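Local coordinates for esterase TesA (Pseudomonas aeruginosa, PDB 4JGG), which hydrolyses carboxylic esters as a secreted GDSL-family serine esterase, with lysophospholipase activity and weak thioesterase activity towards palmitoyl-coenzyme A, at residues K49-D53 and E54-Y58. Sequence-based numbering, arbitrary orientation.
Sequences KRLAD and EGYDY
L51 sends its two methyl branches to two different tyrosines of the chain that leaves the helix. CD2 lies 3.8 Å from Y56 CB, the two side chains crossing at about a right angle, while CD1 reaches Y58 CB at 3.7 Å. In both cases the closest approach is to the tyrosine CB, with Y56 CG a little farther from CD2, and the rings lead on away from the leucine. With CG of L51 beside the backbone N and anti to the carbonyl carbon (chi1 -72°), one methyl is set against each tyrosine CB; the side chain is also covered by W194 and L201, so this leucine is buried in a contact that otherwise lies at the surface.

The backbone between these side chains forms a Schellman motif, which ends helix 43-53 and redirects the chain toward strand 59-62, an edge strand of the parallel sheet in this alpha/beta/alpha fold. G55, at positive phi, is its C' residue. The long bond of the motif runs from Y56 N to L51 O (2.8 Å), and inside it G55 N bonds to A52 O (3.2 Å). E54 N still makes the last helical bond, to R50 O.

On another side of the turn, R50 and E54 lie alongside each other and point the same way. Their guanidinium and carboxylate planes are only 17° apart, yet no salt bridge forms: E54 OE2 rests against the aliphatic part of R50, 3.6 Å from CG, and stays 4.2 Å from NE, well out of the guanidinium plane. The attraction is therefore probably a general electrostatic one, and the arginine instead makes a cation-pi contact with W194 of helix 186-197. One turn of helix links K49 to D53, whose OD2 receives NZ on its syn lone pair in a 3.2 Å salt bridge.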
loop_
_atom_site.group_PDB
_atom_site.type_symbol
_atom_site.label_atom_id
_atom_site.label_comp_id
_atom_site.label_asym_id
_atom_site.label_seq_id
_atom_site.Cartn_x
_atom_site.Cartn_y
_atom_site.Cartn_z
ATOM N N LYS A 49 15.374 0.281 6.849
ATOM C CA LYS A 49 16.695 0.851 7.004
ATOM C C LYS A 49 16.633 2.323 7.430
ATOM O O LYS A 49 17.497 2.800 8.165
ATOM C CB LYS A 49 17.490 0.697 5.714
ATOM C CG LYS A 49 18.673 1.627 5.617
ATOM C CD LYS A 49 19.756 1.043 4.732
ATOM C CE LYS A 49 20.958 1.972 4.655
ATOM N NZ LYS A 49 21.664 2.085 5.968
ATOM N N ARG A 50 15.613 3.038 6.977
ATOM C CA ARG A 50 15.441 4.428 7.380
ATOM C C ARG A 50 14.955 4.525 8.817
ATOM O O ARG A 50 15.285 5.464 9.523
ATOM C CB ARG A 50 14.477 5.185 6.456
ATOM C CG ARG A 50 14.233 6.618 6.942
ATOM C CD ARG A 50 13.421 7.444 5.965
ATOM N NE ARG A 50 14.126 7.716 4.716
ATOM C CZ ARG A 50 13.600 8.417 3.716
ATOM N NH1 ARG A 50 12.375 8.927 3.831
ATOM N NH2 ARG A 50 14.297 8.615 2.607
ATOM N N LEU A 51 14.165 3.551 9.251
ATOM C CA LEU A 51 13.702 3.548 10.624
ATOM C C LEU A 51 14.905 3.314 11.526
ATOM O O LEU A 51 15.071 3.976 12.541
ATOM C CB LEU A 51 12.656 2.457 10.842
ATOM C CG LEU A 51 11.280 2.705 10.223
ATOM C CD1 LEU A 51 10.365 1.485 10.401
ATOM C CD2 LEU A 51 10.653 3.958 10.813
ATOM N N ALA A 52 15.749 2.365 11.135
ATOM C CA ALA A 52 16.960 2.068 11.881
ATOM C C ALA A 52 17.869 3.292 11.940
ATOM O O ALA A 52 18.339 3.665 13.009
ATOM C CB ALA A 52 17.686 0.903 11.257
ATOM N N ASP A 53 18.100 3.923 10.792
ATOM C CA ASP A 53 19.025 5.049 10.725
ATOM C C ASP A 53 18.580 6.247 11.545
ATOM O O ASP A 53 19.397 6.905 12.192
ATOM C CB ASP A 53 19.261 5.487 9.284
ATOM C CG ASP A 53 20.066 4.489 8.508
ATOM O OD1 ASP A 53 20.665 3.594 9.139
ATOM O OD2 ASP A 53 20.097 4.599 7.265
ATOM N N GLU A 54 17.292 6.555 11.501
ATOM C CA GLU A 54 16.818 7.743 12.195
ATOM C C GLU A 54 16.452 7.431 13.641
ATOM O O GLU A 54 15.795 8.218 14.319
ATOM C CB GLU A 54 15.659 8.374 11.432
ATOM C CG GLU A 54 16.004 8.625 9.980
ATOM C CD GLU A 54 15.093 9.631 9.328
ATOM O OE1 GLU A 54 14.199 10.147 10.028
ATOM O OE2 GLU A 54 15.267 9.895 8.118
ATOM N N GLY A 55 16.886 6.266 14.106
ATOM C CA GLY A 55 16.724 5.898 15.499
ATOM C C GLY A 55 15.294 5.639 15.912
ATOM O O GLY A 55 14.911 5.942 17.033
ATOM N N TYR A 56 14.498 5.083 15.002
ATOM C CA TYR A 56 13.164 4.613 15.348
ATOM C C TYR A 56 13.255 3.141 15.687
ATOM O O TYR A 56 14.121 2.438 15.172
ATOM C CB TYR A 56 12.189 4.823 14.195
ATOM C CG TYR A 56 11.653 6.223 14.091
ATOM C CD1 TYR A 56 12.161 7.110 13.159
ATOM C CD2 TYR A 56 10.624 6.656 14.915
ATOM C CE1 TYR A 56 11.662 8.387 13.043
ATOM C CE2 TYR A 56 10.119 7.943 14.813
ATOM C CZ TYR A 56 10.647 8.803 13.880
ATOM O OH TYR A 56 10.157 10.089 13.763
ATOM N N ASP A 57 12.385 2.677 16.576
ATOM C CA ASP A 57 12.445 1.292 17.020
ATOM C C ASP A 57 11.204 0.556 16.554
ATOM O O ASP A 57 10.237 0.410 17.303
ATOM C CB ASP A 57 12.576 1.209 18.540
ATOM C CG ASP A 57 13.509 0.107 18.980
ATOM O OD1 ASP A 57 13.140 -1.076 18.821
ATOM O OD2 ASP A 57 14.609 0.420 19.495
ATOM N N TYR A 58 11.234 0.114 15.303
ATOM C CA TYR A 58 10.124 -0.616 14.713
ATOM C C TYR A 58 10.603 -1.890 14.041
ATOM O O TYR A 58 11.675 -1.919 13.431
ATOM C CB TYR A 58 9.353 0.272 13.725
ATOM C CG TYR A 58 8.439 1.224 14.449
ATOM C CD1 TYR A 58 8.903 2.449 14.892
ATOM C CD2 TYR A 58 7.129 0.869 14.743
ATOM C CE1 TYR A 58 8.085 3.308 15.587
ATOM C CE2 TYR A 58 6.300 1.723 15.437
ATOM C CZ TYR A 58 6.787 2.945 15.855
ATOM O OH TYR A 58 5.972 3.804 16.552
#